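Local coordinates for protein malonyl-CoA decarboxylase (PDB 4KSA) that probably catalyses the decarboxylation of malonyl-CoA to acetyl-CoA and carbon dioxide, at residues Asn386-Asp391 / Tyr414-Gly419; Ser306-Phe311 / Leu410-Leu415. All coordinates share one frame; numbering follows the deposited sequence.

Interaction 1. Residues Asn386-Asp391 / Tyr414-Gly419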
# COMPACT_ATOMS: atom_id res chain seq x y z
N ASN A 386 22.49 21.44 8.87
CA ASN A 386 21.91 20.68 7.78
C ASN A 386 22.81 20.77 6.57
O ASN A 386 22.37 20.59 5.43
CB ASN A 386 20.51 21.20 7.45
CG ASN A 386 19.43 20.44 8.20
OD1 ASN A 386 18.92 19.44 7.72
ND2 ASN A 386 19.10 20.91 9.40
N GLY A 387 24.08 21.07 6.81
CA GLY A 387 25.05 21.18 5.74
C GLY A 387 24.97 22.40 4.84
O GLY A 387 25.61 22.43 3.79
N ALA A 388 24.20 23.41 5.22
CA ALA A 388 24.10 24.59 4.39
C ALA A 388 25.28 25.53 4.59
O ALA A 388 26.12 25.32 5.49
CB ALA A 388 22.82 25.33 4.66
N ARG A 389 25.32 26.55 3.73
CA ARG A 389 26.34 27.59 3.69
C ARG A 389 25.66 28.94 3.90
O ARG A 389 24.60 29.19 3.32
CB ARG A 389 27.02 27.59 2.30
CG ARG A 389 27.87 28.83 1.97
CD ARG A 389 28.55 28.71 0.60
NE ARG A 389 27.81 29.40 -0.47
CZ ARG A 389 27.85 29.04 -1.76
NH1 ARG A 389 27.14 29.72 -2.66
NH2 ARG A 389 28.57 28.00 -2.14
N LEU A 390 26.24 29.80 4.74
CA LEU A 390 25.67 31.13 4.96
C LEU A 390 26.01 31.92 3.69
O LEU A 390 27.16 32.28 3.48
CB LEU A 390 26.29 31.77 6.19
CG LEU A 390 25.86 33.22 6.43
CD1 LEU A 390 24.34 33.33 6.44
CD2 LEU A 390 26.46 33.69 7.75
N ASP A 391 25.02 32.18 2.85
CA ASP A 391 25.24 32.82 1.56
C ASP A 391 25.03 34.33 1.40
O ASP A 391 25.74 34.97 0.62
CB ASP A 391 24.43 32.08 0.51
CG ASP A 391 25.07 32.11 -0.87
OD1 ASP A 391 26.23 31.68 -0.99
OD2 ASP A 391 24.39 32.56 -1.83
N TYR A 414 20.39 30.91 3.29
CA TYR A 414 21.40 29.90 3.53
C TYR A 414 21.35 29.19 2.19
O TYR A 414 20.30 29.13 1.56
CB TYR A 414 21.01 28.98 4.70
CG TYR A 414 21.14 29.64 6.06
CD1 TYR A 414 22.34 29.59 6.78
CD2 TYR A 414 20.05 30.31 6.65
CE1 TYR A 414 22.45 30.18 8.05
CE2 TYR A 414 20.16 30.91 7.91
CZ TYR A 414 21.36 30.83 8.61
OH TYR A 414 21.46 31.42 9.85
N LEU A 415 22.49 28.71 1.72
CA LEU A 415 22.55 28.07 0.41
C LEU A 415 22.76 26.57 0.55
O LEU A 415 23.75 26.12 1.13
CB LEU A 415 23.67 28.72 -0.42
CG LEU A 415 23.85 28.48 -1.92
CD1 LEU A 415 24.44 27.09 -2.15
CD2 LEU A 415 22.52 28.65 -2.64
N TYR A 416 21.80 25.81 0.03
CA TYR A 416 21.89 24.36 0.09
C TYR A 416 22.34 23.86 -1.27
O TYR A 416 21.66 24.06 -2.28
CB TYR A 416 20.54 23.72 0.45
CG TYR A 416 20.19 23.77 1.93
CD1 TYR A 416 19.40 24.79 2.44
CD2 TYR A 416 20.68 22.80 2.81
CE1 TYR A 416 19.10 24.85 3.81
CE2 TYR A 416 20.38 22.85 4.19
CZ TYR A 416 19.59 23.89 4.67
OH TYR A 416 19.32 23.99 6.01
N ALA A 417 23.50 23.23 -1.28
CA ALA A 417 24.07 22.69 -2.50
C ALA A 417 24.16 21.20 -2.29
O ALA A 417 25.00 20.71 -1.52
CB ALA A 417 25.46 23.26 -2.74
N LEU A 418 23.28 20.48 -2.97
CA LEU A 418 23.20 19.04 -2.88
C LEU A 418 24.48 18.31 -3.29
O LEU A 418 24.42 17.23 -3.86
CB LEU A 418 22.01 18.57 -3.72
CG LEU A 418 21.58 17.10 -3.68
CD1 LEU A 418 21.59 16.58 -2.26
CD2 LEU A 418 20.20 17.00 -4.31
N GLY A 419 25.62 18.93 -3.01
CA GLY A 419 26.91 18.35 -3.33
C GLY A 419 27.91 18.59 -2.21
O GLY A 419 28.94 17.91 -2.11
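Arg389 and Leu415 form an antiparallel hydrogen-bonded pair, with Leu390 and Tyr414 as the non-hydrogen-bonded pair beside it. They join two neighbouring strands of the mixed sheet, and strand 389-394 is an outermost strand within the chain. The backbone bond from Leu415 N to Arg389 O is 2.7 Å long and nearly straight (168°). Its mate runs from Arg389 N to Leu415 O at 3.1 Å.

A salt bridge lies on the face of Arg389 and Leu415. A bend at chi3 (97°) helps turn NE and NH1 of Arg389 toward Asp391 OD1. Both donate to it from one face of the carboxylate, with NH1 2.7 Å from OD1. Leu415 CG lies over one face of the guanidinium, 3.6 Å from Arg389 NH1. The Asp391 and Leu415 side chains lie side by side, CB to CB 3.6 Å.

On the opposite face, Leu390 CD1 approaches Tyr414 CE1 obliquely at 4.0 Å. Ala388 CB makes a CH-pi contact, 3.6 Å from the Tyr416 ring centroid.

Gly387, with positive phi, closes helix 378-385 in a Schellman motif, and the Tyr416 hydroxyl is hydrogen-bonded to His383 of that helix. Asn386 O sits at the edge of the Tyr416 ring, 3.3 Å from CE2.

Interaction 2. Residues Ser306-Phe311 / Leu410-Leu415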
# COMPACT_ATOMS: atom_id res chain seq x y z
N SER A 306 15.68 32.80 5.62
CA SER A 306 15.55 32.66 7.06
C SER A 306 15.51 33.94 7.89
O SER A 306 15.80 35.04 7.41
CB SER A 306 16.71 31.80 7.56
OG SER A 306 16.90 30.67 6.71
N PRO A 307 15.08 33.81 9.14
CA PRO A 307 15.01 34.93 10.08
C PRO A 307 16.27 34.83 10.92
O PRO A 307 17.02 33.86 10.80
CB PRO A 307 13.74 34.64 10.88
CG PRO A 307 13.75 33.17 10.95
CD PRO A 307 14.12 32.77 9.53
N VAL A 308 16.53 35.83 11.75
CA VAL A 308 17.71 35.81 12.60
C VAL A 308 17.26 36.19 13.98
O VAL A 308 17.66 37.23 14.51
CB VAL A 308 18.78 36.81 12.12
CG1 VAL A 308 20.07 36.61 12.90
CG2 VAL A 308 19.01 36.66 10.62
N PRO A 309 16.41 35.36 14.59
CA PRO A 309 15.92 35.66 15.94
C PRO A 309 17.11 35.70 16.87
O PRO A 309 18.03 34.90 16.74
CB PRO A 309 14.98 34.49 16.22
CG PRO A 309 15.68 33.35 15.55
CD PRO A 309 16.09 33.96 14.22
N GLY A 310 17.14 36.65 17.79
CA GLY A 310 18.27 36.69 18.68
C GLY A 310 19.40 37.58 18.23
O GLY A 310 20.40 37.69 18.94
N PHE A 311 19.28 38.19 17.04
CA PHE A 311 20.32 39.11 16.57
C PHE A 311 20.11 40.39 17.36
O PHE A 311 21.05 40.96 17.91
CB PHE A 311 20.20 39.42 15.08
CG PHE A 311 21.14 40.51 14.60
CD1 PHE A 311 22.52 40.36 14.69
CD2 PHE A 311 20.64 41.71 14.07
CE1 PHE A 311 23.39 41.38 14.26
CE2 PHE A 311 21.50 42.72 13.64
CZ PHE A 311 22.87 42.56 13.73
N LEU A 410 16.59 42.29 9.68
CA LEU A 410 17.63 41.50 9.05
C LEU A 410 17.26 40.03 8.82
O LEU A 410 16.92 39.31 9.75
CB LEU A 410 18.91 41.59 9.89
CG LEU A 410 20.24 41.16 9.25
CD1 LEU A 410 20.50 39.68 9.46
CD2 LEU A 410 20.23 41.51 7.77
N MSE A 411 17.34 39.61 7.56
CA MSE A 411 17.06 38.23 7.17
C MSE A 411 18.29 37.73 6.42
O MSE A 411 19.22 38.49 6.18
CB MSE A 411 15.86 38.14 6.24
CG MSE A 411 14.54 38.42 6.91
SE MSE A 411 13.06 37.82 5.81
CE MSE A 411 12.77 36.08 6.62
N VAL A 412 18.30 36.45 6.08
CA VAL A 412 19.41 35.88 5.35
C VAL A 412 18.97 34.72 4.48
O VAL A 412 17.83 34.27 4.54
CB VAL A 412 20.50 35.35 6.28
CG1 VAL A 412 21.06 36.47 7.13
CG2 VAL A 412 19.94 34.24 7.13
N ASN A 413 19.89 34.27 3.64
CA ASN A 413 19.63 33.14 2.77
C ASN A 413 20.74 32.17 3.10
O ASN A 413 21.89 32.57 3.24
CB ASN A 413 19.75 33.50 1.29
CG ASN A 413 18.95 34.72 0.89
OD1 ASN A 413 19.50 35.81 0.74
ND2 ASN A 413 17.66 34.55 0.69
N TYR A 414 20.39 30.91 3.29
CA TYR A 414 21.40 29.90 3.53
C TYR A 414 21.35 29.19 2.19
O TYR A 414 20.30 29.13 1.56
CB TYR A 414 21.01 28.98 4.70
CG TYR A 414 21.14 29.64 6.06
CD1 TYR A 414 22.34 29.59 6.78
CD2 TYR A 414 20.05 30.31 6.65
CE1 TYR A 414 22.45 30.18 8.05
CE2 TYR A 414 20.16 30.91 7.91
CZ TYR A 414 21.36 30.83 8.61
OH TYR A 414 21.46 31.42 9.85
N LEU A 415 22.49 28.71 1.72
CA LEU A 415 22.55 28.07 0.41
C LEU A 415 22.76 26.57 0.55
O LEU A 415 23.75 26.12 1.13
CB LEU A 415 23.67 28.72 -0.42
CG LEU A 415 23.85 28.48 -1.92
CD1 LEU A 415 24.44 27.09 -2.15
CD2 LEU A 415 22.52 28.65 -2.64
O HOH W 1 19.51 33.01 10.87
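Ser306 and Val412 make a single antiparallel bridge, just beyond the end of strand 301-304. Val412 N donates to Ser306 O at 3.2 Å. The return bond, from Ser306 N to Val412 O, is bent and weak.

The packing is close around Ser306 and Val308. Val308 sets CG1 anti to its backbone N (chi1 -172°), which leaves CG2 to meet Leu410 CD1 at 3.6 Å. The same methyl also touches Val412 CG1, at 4.1 Å. Met411, a selenomethionine, bends at chi3 (96°) and brings CE to 3.3 Å from Ser306 O. Ser306 OG lies at the edge of the Tyr414 ring, 3.2 Å from CD2, and its hydrogen bond goes to Thr304 OG1. On the inner side of the loop a water, in plane at the edge of the Tyr414 ring, accepts from Tyr414 OH at 2.7 Å and donates to Pro307 O at 2.6 Å. A phenylalanine in place of Tyr414 would probably leave this water without its donor and unlink Pro307 O from the strand.

The outer side of Pro307 is looser. This proline is partly exposed, and its CB is directed away from strand 411-416.

A type II turn from Val308 to Phe311 places Gly310 at the N-cap of helix 311-320. Val379 and His383 of helix 378-385 pack on Ser306. Phe365 of helix 347-367 touches both Val308 and Val412, and strand 389-394 borders strand 411-416.

In the fold
The chain leaves strand 301-304 through the loop that leads into helix 311-320, then runs through helices 329-335, 347-367 and 378-385. It next enters strand 389-394, passes helix 401-407 and returns as strand 411-416. Interaction 2 closes the long loop, with 98 residues between its segments. Interaction 1 closes a short one, with 22. Their pairings cross rather than nest, since Arg389 lies between Ser306 and Val412 in sequence while its partner Leu415 lies beyond Val412. Tyr414 takes part in both contacts. In the sheet, strand 411-416 lies between strand 301-304, whose following loop it also holds, and strand 389-394, outermost within the chain.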